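Local atomic coordinates of RavA (Legionella pneumophila str. Paris, PDB entry 6WO6), a protein that is an effector of Legionella pneumophila, linked to cell invasion, that probably acts in the host cell and is built as an elongated all-helical molecule. Residues A[277-281]-A[282-286]; A[223-227]-A[228-232]; A[50-54]-A[55-59]. The protein carries 2 engineered substitutions. All blocks are in the same frame, centred on the assembly; numbering follows the deposited sequence.

Contact 1: residues A[277-281]-A[282-286]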
ATOM      1  N   ARG A 277      15.426  23.396  30.752  1.00 75.63           N
ATOM      2  CA  ARG A 277      14.980  24.026  29.514  1.00 78.02           C
ATOM      3  C   ARG A 277      14.305  23.032  28.577  1.00 75.16           C
ATOM      4  O   ARG A 277      13.574  23.449  27.672  1.00 75.54           O
ATOM      5  CB  ARG A 277      16.164  24.691  28.812  1.00 83.53           C
ATOM      6  CG  ARG A 277      17.260  23.717  28.411  1.00 87.45           C
ATOM      7  CD  ARG A 277      18.618  24.151  28.938  1.00 94.61           C
ATOM      8  NE  ARG A 277      19.638  23.129  28.717  1.00 98.64           N
ATOM      9  CZ  ARG A 277      20.052  22.268  29.642  1.00100.55           C
ATOM     10  NH1 ARG A 277      20.983  21.371  29.345  1.00101.28           N
ATOM     11  NH2 ARG A 277      19.540  22.306  30.867  1.00100.78           N
ATOM     12  N   ASP A 278      14.531  21.732  28.776  1.00 73.24           N
ATOM     13  CA  ASP A 278      13.907  20.699  27.959  1.00 71.46           C
ATOM     14  C   ASP A 278      12.492  20.360  28.405  1.00 68.52           C
ATOM     15  O   ASP A 278      11.815  19.584  27.720  1.00 69.04           O
ATOM     16  CB  ASP A 278      14.756  19.424  27.979  1.00 72.75           C
ATOM     17  CG  ASP A 278      16.163  19.645  27.460  1.00 77.43           C
ATOM     18  OD1 ASP A 278      16.470  20.775  27.025  1.00 80.35           O
ATOM     19  OD2 ASP A 278      16.965  18.690  27.490  1.00 78.43           O
ATOM     20  N   PHE A 279      12.030  20.907  29.528  1.00 65.02           N
ATOM     21  CA  PHE A 279      10.709  20.571  30.035  1.00 59.75           C
ATOM     22  C   PHE A 279       9.629  21.257  29.211  1.00 60.50           C
ATOM     23  O   PHE A 279       9.745  22.436  28.864  1.00 62.88           O
ATOM     24  CB  PHE A 279      10.566  20.965  31.504  1.00 55.33           C
ATOM     25  CG  PHE A 279       9.237  20.588  32.102  1.00 50.16           C
ATOM     26  CD1 PHE A 279       9.004  19.295  32.541  1.00 47.53           C
ATOM     27  CD2 PHE A 279       8.219  21.523  32.218  1.00 49.25           C
ATOM     28  CE1 PHE A 279       7.781  18.938  33.090  1.00 46.72           C
ATOM     29  CE2 PHE A 279       6.990  21.172  32.767  1.00 48.15           C
ATOM     30  CZ  PHE A 279       6.773  19.878  33.202  1.00 46.40           C
ATOM     31  N   SER A 280       8.574  20.506  28.906  1.00 58.32           N
ATOM     32  CA  SER A 280       7.454  21.021  28.129  1.00 55.85           C
ATOM     33  C   SER A 280       6.185  20.340  28.613  1.00 52.05           C
ATOM     34  O   SER A 280       6.110  19.108  28.614  1.00 50.34           O
ATOM     35  CB  SER A 280       7.661  20.773  26.633  1.00 55.19           C
ATOM     36  OG  SER A 280       6.513  21.149  25.893  1.00 55.79           O
ATOM     37  N   VAL A 281       5.201  21.136  29.034  1.00 50.92           N
ATOM     38  CA  VAL A 281       3.904  20.570  29.389  1.00 50.54           C
ATOM     39  C   VAL A 281       3.234  19.977  28.158  1.00 50.53           C
ATOM     40  O   VAL A 281       2.589  18.924  28.231  1.00 49.93           O
ATOM     41  CB  VAL A 281       3.019  21.635  30.062  1.00 52.47           C
ATOM     42  CG1 VAL A 281       1.673  21.047  30.447  1.00 52.49           C
ATOM     43  CG2 VAL A 281       3.717  22.208  31.284  1.00 54.67           C
ATOM     44  N   ASP A 282       3.387  20.637  27.005  1.00 51.75           N
ATOM     45  CA  ASP A 282       2.834  20.110  25.761  1.00 51.98           C
ATOM     46  C   ASP A 282       3.397  18.728  25.446  1.00 49.60           C
ATOM     47  O   ASP A 282       2.658  17.827  25.034  1.00 48.94           O
ATOM     48  CB  ASP A 282       3.122  21.077  24.613  1.00 55.56           C
ATOM     49  CG  ASP A 282       2.549  22.459  24.855  1.00 62.75           C
ATOM     50  OD1 ASP A 282       1.422  22.555  25.381  1.00 66.07           O
ATOM     51  OD2 ASP A 282       3.228  23.453  24.520  1.00 65.54           O
ATOM     52  N   LEU A 283       4.705  18.544  25.638  1.00 48.53           N
ATOM     53  CA  LEU A 283       5.324  17.254  25.351  1.00 47.06           C
ATOM     54  C   LEU A 283       4.847  16.180  26.322  1.00 48.60           C
ATOM     55  O   LEU A 283       4.559  15.049  25.911  1.00 50.30           O
ATOM     56  CB  LEU A 283       6.847  17.388  25.395  1.00 47.24           C
ATOM     57  CG  LEU A 283       7.648  16.115  25.116  1.00 47.53           C
ATOM     58  CD1 LEU A 283       7.267  15.538  23.766  1.00 48.93           C
ATOM     59  CD2 LEU A 283       9.138  16.393  25.175  1.00 46.33           C
ATOM     60  N   CYS A 284       4.752  16.510  27.612  1.00 48.80           N
ATOM     61  CA  CYS A 284       4.253  15.542  28.586  1.00 47.95           C
ATOM     62  C   CYS A 284       2.814  15.146  28.282  1.00 48.53           C
ATOM     63  O   CYS A 284       2.444  13.973  28.417  1.00 49.49           O
ATOM     64  CB  CYS A 284       4.365  16.111  30.000  1.00 49.14           C
ATOM     65  SG  CYS A 284       6.058  16.338  30.603  1.00 51.14           S
ATOM     66  N   LEU A 285       1.985  16.109  27.869  1.00 47.80           N
ATOM     67  CA  LEU A 285       0.601  15.796  27.527  1.00 47.60           C
ATOM     68  C   LEU A 285       0.522  14.942  26.266  1.00 48.63           C
ATOM     69  O   LEU A 285      -0.287  14.008  26.192  1.00 49.91           O
ATOM     70  CB  LEU A 285      -0.201  17.083  27.345  1.00 47.08           C
ATOM     71  CG  LEU A 285      -0.457  17.970  28.565  1.00 46.88           C
ATOM     72  CD1 LEU A 285      -1.209  19.226  28.153  1.00 44.39           C
ATOM     73  CD2 LEU A 285      -1.220  17.212  29.635  1.00 49.29           C
ATOM     74  N   GLU A 286       1.354  15.248  25.267  1.00 48.76           N
ATOM     75  CA  GLU A 286       1.320  14.506  24.012  1.00 52.18           C
ATOM     76  C   GLU A 286       1.611  13.028  24.227  1.00 51.34           C
ATOM     77  O   GLU A 286       1.114  12.181  23.476  1.00 51.83           O
ATOM     78  CB  GLU A 286       2.321  15.107  23.023  1.00 54.78           C
ATOM     79  CG  GLU A 286       2.203  14.584  21.598  1.00 58.28           C
ATOM     80  CD  GLU A 286       3.207  15.229  20.655  1.00 61.14           C
ATOM     81  OE1 GLU A 286       4.208  15.797  21.143  1.00 61.02           O
ATOM     82  OE2 GLU A 286       2.995  15.172  19.426  1.00 62.57           O
TER
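The thiol of C284 lies obliquely against the ring of F279, five residues back along the chain: SG is 4.8 Å from the centroid of the F279 ring, 44° off its normal. The nearest ring atom is F279 CE1, 4.0 Å from C284 SG. This sulfur-aromatic contact bridges the loop after helix 270-275 and the first turn of helix 281-286. The F279 ring also meets the rings of F273 and F274, while C284 touches I324 of helix 311-327. Between the two residues, S280 grips the N-terminal start of helix 281-286 with two different oxygens. Its OG, placed anti to its own N (chi1 174°), accepts from L283 N at 3.2 Å, and its carbonyl O accepts from C284 N at 3.1 Å. The CB atoms of S280 and L283 approach to 3.7 Å beside the first bond. One residue on, the carbonyl O of V281 takes L285 N at 2.9 Å. Alongside that bond the two side chains point the same way, V281 CG1 resting 4.1 Å from L285 CD1. The two carbonyl bonds begin the regular i to i+4 pattern of the helix, while the bond from L283 N to S280 OG makes S280 a serine N-cap, in which a side-chain oxygen satisfies an N-H of the first helical turn.

Contact 2: residues A[223-227]-A[228-232]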
ATOM      1  N   LEU A 223       6.331   3.409  25.160  1.00 52.63           N
ATOM      2  CA  LEU A 223       5.931   2.683  26.360  1.00 53.25           C
ATOM      3  C   LEU A 223       6.292   1.199  26.284  1.00 57.70           C
ATOM      4  O   LEU A 223       6.834   0.641  27.245  1.00 60.20           O
ATOM      5  CB  LEU A 223       4.430   2.859  26.600  1.00 50.41           C
ATOM      6  CG  LEU A 223       3.865   2.163  27.840  1.00 50.62           C
ATOM      7  CD1 LEU A 223       4.581   2.636  29.096  1.00 50.49           C
ATOM      8  CD2 LEU A 223       2.366   2.398  27.951  1.00 51.52           C
ATOM      9  N   ARG A 224       6.010   0.540  25.153  1.00 57.20           N
ATOM     10  CA  ARG A 224       6.084  -0.918  25.094  1.00 56.13           C
ATOM     11  C   ARG A 224       7.325  -1.463  24.394  1.00 51.26           C
ATOM     12  O   ARG A 224       7.617  -2.654  24.544  1.00 52.56           O
ATOM     13  CB  ARG A 224       4.842  -1.485  24.394  1.00 60.84           C
ATOM     14  CG  ARG A 224       3.542  -0.758  24.702  1.00 65.75           C
ATOM     15  CD  ARG A 224       2.984  -1.074  26.081  1.00 71.54           C
ATOM     16  NE  ARG A 224       1.711  -0.389  26.301  1.00 76.81           N
ATOM     17  CZ  ARG A 224       0.517  -0.924  26.059  1.00 81.13           C
ATOM     18  NH1 ARG A 224       0.424  -2.164  25.599  1.00 83.32           N
ATOM     19  NH2 ARG A 224      -0.586  -0.220  26.282  1.00 82.23           N
ATOM     20  N   THR A 225       8.052  -0.650  23.634  1.00 46.49           N
ATOM     21  CA  THR A 225       9.221  -1.165  22.921  1.00 44.89           C
ATOM     22  C   THR A 225      10.313  -1.556  23.912  1.00 47.56           C
ATOM     23  O   THR A 225      10.609  -0.789  24.835  1.00 48.04           O
ATOM     24  CB  THR A 225       9.770  -0.127  21.939  1.00 42.10           C
ATOM     25  OG1 THR A 225       8.717   0.340  21.089  1.00 43.69           O
ATOM     26  CG2 THR A 225      10.873  -0.730  21.079  1.00 38.81           C
ATOM     27  N   PRO A 226      10.924  -2.728  23.766  1.00 49.71           N
ATOM     28  CA  PRO A 226      12.089  -3.056  24.594  1.00 52.69           C
ATOM     29  C   PRO A 226      13.277  -2.178  24.232  1.00 54.65           C
ATOM     30  O   PRO A 226      13.424  -1.730  23.093  1.00 57.01           O
ATOM     31  CB  PRO A 226      12.361  -4.529  24.263  1.00 51.36           C
ATOM     32  CG  PRO A 226      11.078  -5.034  23.680  1.00 47.91           C
ATOM     33  CD  PRO A 226      10.495  -3.872  22.946  1.00 46.96           C
ATOM     34  N   ALA A 227      14.138  -1.942  25.227  1.00 54.20           N
ATOM     35  CA  ALA A 227      15.237  -0.996  25.047  1.00 53.14           C
ATOM     36  C   ALA A 227      16.167  -1.417  23.915  1.00 52.79           C
ATOM     37  O   ALA A 227      16.679  -0.568  23.174  1.00 52.34           O
ATOM     38  CB  ALA A 227      16.016  -0.843  26.354  1.00 53.21           C
ATOM     39  N   GLU A 228      16.395  -2.721  23.754  1.00 54.47           N
ATOM     40  CA  GLU A 228      17.306  -3.177  22.710  1.00 57.42           C
ATOM     41  C   GLU A 228      16.719  -3.026  21.310  1.00 54.94           C
ATOM     42  O   GLU A 228      17.467  -3.107  20.329  1.00 53.82           O
ATOM     43  CB  GLU A 228      17.705  -4.633  22.957  1.00 62.03           C
ATOM     44  CG  GLU A 228      16.563  -5.632  22.853  1.00 65.06           C
ATOM     45  CD  GLU A 228      16.206  -6.262  24.186  1.00 69.55           C
ATOM     46  OE1 GLU A 228      16.005  -5.510  25.164  1.00 70.96           O
ATOM     47  OE2 GLU A 228      16.134  -7.509  24.255  1.00 72.07           O
ATOM     48  N   ASN A 229      15.412  -2.798  21.191  1.00 54.33           N
ATOM     49  CA  ASN A 229      14.751  -2.686  19.896  1.00 55.19           C
ATOM     50  C   ASN A 229      14.536  -1.246  19.447  1.00 55.38           C
ATOM     51  O   ASN A 229      14.035  -1.030  18.337  1.00 56.34           O
ATOM     52  CB  ASN A 229      13.394  -3.404  19.927  1.00 56.84           C
ATOM     53  CG  ASN A 229      13.506  -4.871  20.297  1.00 59.90           C
ATOM     54  OD1 ASN A 229      14.591  -5.449  20.276  1.00 61.69           O
ATOM     55  ND2 ASN A 229      12.373  -5.483  20.629  1.00 60.59           N
ATOM     56  N   ARG A 230      14.893  -0.258  20.274  1.00 52.39           N
ATOM     57  CA  ARG A 230      14.533   1.128  19.981  1.00 48.25           C
ATOM     58  C   ARG A 230      15.289   1.658  18.767  1.00 46.85           C
ATOM     59  O   ARG A 230      14.690   2.251  17.856  1.00 42.58           O
ATOM     60  CB  ARG A 230      14.793   2.005  21.209  1.00 48.46           C
ATOM     61  CG  ARG A 230      13.986   1.603  22.440  1.00 48.33           C
ATOM     62  CD  ARG A 230      13.826   2.770  23.399  1.00 47.32           C
ATOM     63  NE  ARG A 230      14.700   2.675  24.565  1.00 48.30           N
ATOM     64  CZ  ARG A 230      14.268   2.477  25.807  1.00 45.30           C
ATOM     65  NH1 ARG A 230      12.971   2.358  26.051  1.00 42.50           N
ATOM     66  NH2 ARG A 230      15.135   2.408  26.807  1.00 45.44           N
ATOM     67  N   THR A 231      16.611   1.467  18.747  1.00 49.94           N
ATOM     68  CA  THR A 231      17.403   1.867  17.589  1.00 52.15           C
ATOM     69  C   THR A 231      16.904   1.186  16.322  1.00 54.53           C
ATOM     70  O   THR A 231      16.840   1.810  15.256  1.00 57.08           O
ATOM     71  CB  THR A 231      18.878   1.536  17.820  1.00 52.67           C
ATOM     72  OG1 THR A 231      19.321   2.152  19.033  1.00 55.45           O
ATOM     73  CG2 THR A 231      19.725   2.044  16.665  1.00 52.81           C
ATOM     74  N   ASP A 232      16.542  -0.095  16.421  1.00 52.49           N
ATOM     75  CA  ASP A 232      16.062  -0.839  15.261  1.00 49.65           C
ATOM     76  C   ASP A 232      14.758  -0.249  14.731  1.00 46.21           C
ATOM     77  O   ASP A 232      14.593  -0.057  13.518  1.00 44.30           O
ATOM     78  CB  ASP A 232      15.886  -2.309  15.641  1.00 51.60           C
ATOM     79  CG  ASP A 232      15.296  -3.137  14.525  1.00 52.38           C
ATOM     80  OD1 ASP A 232      16.015  -3.390  13.535  1.00 54.36           O
ATOM     81  OD2 ASP A 232      14.117  -3.537  14.641  1.00 50.94           O
TER
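This is a local contact around the turn between helix 214-224 and helix 230-240, at the surface of the helical fold, where one chain segment passes from helix through a proline-containing bend into the next helix. T225 is the first residue to leave helical geometry, and its OG1 stays tied to L221 O of the helix just ended. Its methyl CG2 instead reaches forward, 3.9 Å from N229 CB. P226 then supplies both a bond and a surface. Its carbonyl O accepts N229 N at 3.0 Å, but the donor stands well above the carbonyl plane, 54° out of it, as expected of a tight i to i+3 turn. The N229 amide meanwhile crosses the proline ring at an angle, with ND2 3.3 Å from P226 CG; chi1 of -58°, which sets CG beside the backbone N, swings the amide over to that ring. A second bond, from R230 N to A227 O at 3.4 Å, is straight but weak. R230 folds back along the turn because its chain bends at chi3 (-104°), and it also touches F255 and R258 of helix 246-265. The guanidinium therefore lies with one face on A227: CA of A227 sits 3.6 Å above the guanidinium plane, over its centre, and A227 CB is 3.4 Å from R230 NH2.

Contact 3: residues A[50-54]-A[55-59]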
ATOM      1  N   LEU A  50      -1.592  -4.334 -26.957  1.00 50.88           N
ATOM      2  CA  LEU A  50      -0.561  -3.803 -26.070  1.00 51.19           C
ATOM      3  C   LEU A  50      -0.199  -2.373 -26.444  1.00 52.29           C
ATOM      4  O   LEU A  50      -0.157  -1.487 -25.583  1.00 52.02           O
ATOM      5  CB  LEU A  50       0.680  -4.694 -26.111  1.00 52.39           C
ATOM      6  CG  LEU A  50       0.710  -5.865 -25.132  1.00 56.32           C
ATOM      7  CD1 LEU A  50       1.733  -6.901 -25.566  1.00 59.38           C
ATOM      8  CD2 LEU A  50       1.020  -5.367 -23.731  1.00 57.95           C
ATOM      9  N   GLU A  51       0.053  -2.123 -27.732  1.00 54.04           N
ATOM     10  CA  GLU A  51       0.514  -0.801 -28.142  1.00 55.88           C
ATOM     11  C   GLU A  51      -0.553   0.280 -28.027  1.00 54.11           C
ATOM     12  O   GLU A  51      -0.216   1.465 -28.121  1.00 56.02           O
ATOM     13  CB  GLU A  51       1.038  -0.846 -29.574  1.00 60.29           C
ATOM     14  CG  GLU A  51       2.296  -1.670 -29.741  1.00 65.24           C
ATOM     15  CD  GLU A  51       2.902  -1.505 -31.114  1.00 70.61           C
ATOM     16  OE1 GLU A  51       4.018  -2.020 -31.338  1.00 74.28           O
ATOM     17  OE2 GLU A  51       2.260  -0.853 -31.966  1.00 70.96           O
ATOM     18  N   CYS A  52      -1.815  -0.085 -27.829  1.00 57.86           N
ATOM     19  CA  CYS A  52      -2.880   0.905 -27.727  1.00 56.81           C
ATOM     20  C   CYS A  52      -2.820   1.605 -26.375  1.00 59.43           C
ATOM     21  O   CYS A  52      -2.947   0.940 -25.341  1.00 60.81           O
ATOM     22  CB  CYS A  52      -4.235   0.242 -27.911  1.00 54.10           C
ATOM     23  SG  CYS A  52      -5.633   1.327 -27.596  1.00 54.51           S
ATOM     24  N   PRO A  53      -2.633   2.925 -26.331  1.00 62.01           N
ATOM     25  CA  PRO A  53      -2.605   3.624 -25.041  1.00 62.28           C
ATOM     26  C   PRO A  53      -3.954   3.535 -24.345  1.00 64.18           C
ATOM     27  O   PRO A  53      -4.992   3.310 -24.972  1.00 68.09           O
ATOM     28  CB  PRO A  53      -2.271   5.072 -25.422  1.00 63.53           C
ATOM     29  CG  PRO A  53      -1.706   4.994 -26.805  1.00 63.87           C
ATOM     30  CD  PRO A  53      -2.401   3.841 -27.459  1.00 63.30           C
ATOM     31  N   VAL A  54      -3.927   3.724 -23.024  1.00 61.27           N
ATOM     32  CA  VAL A  54      -5.138   3.552 -22.224  1.00 61.34           C
ATOM     33  C   VAL A  54      -6.208   4.557 -22.632  1.00 64.30           C
ATOM     34  O   VAL A  54      -7.386   4.206 -22.778  1.00 63.92           O
ATOM     35  CB  VAL A  54      -4.802   3.654 -20.725  1.00 61.72           C
ATOM     36  CG1 VAL A  54      -6.075   3.666 -19.890  1.00 62.42           C
ATOM     37  CG2 VAL A  54      -3.898   2.503 -20.313  1.00 59.50           C
ATOM     38  N   ASN A  55      -5.817   5.820 -22.836  1.00 69.50           N
ATOM     39  CA  ASN A  55      -6.791   6.860 -23.158  1.00 75.54           C
ATOM     40  C   ASN A  55      -7.555   6.547 -24.438  1.00 74.94           C
ATOM     41  O   ASN A  55      -8.723   6.929 -24.573  1.00 77.17           O
ATOM     42  CB  ASN A  55      -6.095   8.220 -23.274  1.00 81.97           C
ATOM     43  CG  ASN A  55      -4.580   8.110 -23.248  1.00 85.58           C
ATOM     44  OD1 ASN A  55      -4.019   7.190 -22.651  1.00 85.74           O
ATOM     45  ND2 ASN A  55      -3.909   9.060 -23.891  1.00 87.98           N
ATOM     46  N   GLU A  56      -6.927   5.849 -25.379  1.00 72.02           N
ATOM     47  CA  GLU A  56      -7.581   5.510 -26.634  1.00 71.38           C
ATOM     48  C   GLU A  56      -8.367   4.204 -26.568  1.00 69.89           C
ATOM     49  O   GLU A  56      -9.123   3.915 -27.505  1.00 72.51           O
ATOM     50  CB  GLU A  56      -6.545   5.432 -27.760  1.00 68.66           C
ATOM     51  CG  GLU A  56      -5.677   6.676 -27.875  1.00 68.83           C
ATOM     52  CD  GLU A  56      -4.758   6.643 -29.078  1.00 67.81           C
ATOM     53  OE1 GLU A  56      -5.119   6.005 -30.088  1.00 67.74           O
ATOM     54  OE2 GLU A  56      -3.671   7.254 -29.011  1.00 67.86           O
ATOM     55  N   LEU A  57      -8.222   3.432 -25.483  1.00 65.89           N
ATOM     56  CA  LEU A  57      -8.884   2.134 -25.366  1.00 64.19           C
ATOM     57  C   LEU A  57     -10.359   2.213 -25.746  1.00 68.80           C
ATOM     58  O   LEU A  57     -10.818   1.511 -26.655  1.00 70.23           O
ATOM     59  CB  LEU A  57      -8.727   1.594 -23.942  1.00 61.97           C
ATOM     60  CG  LEU A  57      -7.553   0.652 -23.681  1.00 59.73           C
ATOM     61  CD1 LEU A  57      -7.530   0.222 -22.225  1.00 58.75           C
ATOM     62  CD2 LEU A  57      -7.626  -0.562 -24.597  1.00 58.56           C
ATOM     63  N   LYS A  58     -11.113   3.077 -25.058  1.00 71.74           N
ATOM     64  CA  LYS A  58     -12.532   3.250 -25.362  1.00 75.22           C
ATOM     65  C   LYS A  58     -12.743   3.527 -26.845  1.00 78.29           C
ATOM     66  O   LYS A  58     -13.540   2.849 -27.507  1.00 79.55           O
ATOM     67  CB  LYS A  58     -13.119   4.378 -24.512  1.00 77.09           C
ATOM     68  N   ASP A  59     -12.015   4.507 -27.390  1.00 79.04           N
ATOM     69  CA  ASP A  59     -12.075   4.758 -28.826  1.00 79.01           C
ATOM     70  C   ASP A  59     -11.811   3.478 -29.603  1.00 76.01           C
ATOM     71  O   ASP A  59     -12.629   3.059 -30.433  1.00 78.55           O
ATOM     72  CB  ASP A  59     -11.068   5.843 -29.215  1.00 79.96           C
ATOM     73  CG  ASP A  59     -11.517   7.233 -28.808  1.00 83.49           C
ATOM     74  OD1 ASP A  59     -12.732   7.517 -28.888  1.00 85.59           O
ATOM     75  OD2 ASP A  59     -10.653   8.041 -28.409  1.00 84.01           O
TER
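L57 folds back over the turn that precedes it, meeting V54 through its backbone and both V54 and C52 through its side chain. L57 N donates to the carbonyl O of V54 at 2.9 Å, an i to i+3 bond with the donor 63° out of the carbonyl plane and a C=O...N angle of only 117°. Further out along the leucine, the two methyls diverge: CD2 is 4.1 Å from C52 SG, and CD1 is 4.4 Å from V54 CG1. The sulfur owes its place to the first torsion of C52, chi1 173°, which carries SG away from the backbone N and onto the start of the next helix, 3.9 Å from L57 N. A weaker bond lies one residue earlier, from E56 N to the carbonyl O of P53.

These contacts make up a helix-to-helix turn: helix 38-51 ends, C52 and P53 run in an extended conformation, and helix 54-66 begins. Proline is well tolerated just before or in the first turn of a helix, where an N-H would have no i to i+4 acceptor within the helix. The side chain of E56 crosses the P53 ring obliquely, its chain extended beyond CG, bringing OE2 to 3.7 Å from P53 CG. The other carboxylate oxygen, OE1, is hydrogen-bonded to the hydroxyl of Y17 in helix 16-20, whose side chain also touches C52 and P53. On the apolar side, helix 77-92 closes over the turn, with I92 against V54 and Y85 against L57. From that helix K88 also reaches the turn, where its NZ hydrogen-bonds to the carbonyl O of C52.

How the contacts relate
Along the chain from the N terminus the three contacts follow in series, none nested in or crossing another. Contact 3 closes the turn from helix 38-51 to helix 54-66, packed against helices 16-20 and 77-92. Contact 2 comes much later, bending helix 214-224 into helix 230-240 beside helix 246-265. Contact 1 then joins the loop after helix 270-275 to helix 281-286, which packs on helices 246-265 and 311-327. Helix 246-265 thus borders both later contacts, whose centres are 21 Å apart. Contact 3 lies across the chain's centre from them, its centre 51 Å from that of contact 2 and 57 Å from that of contact 1.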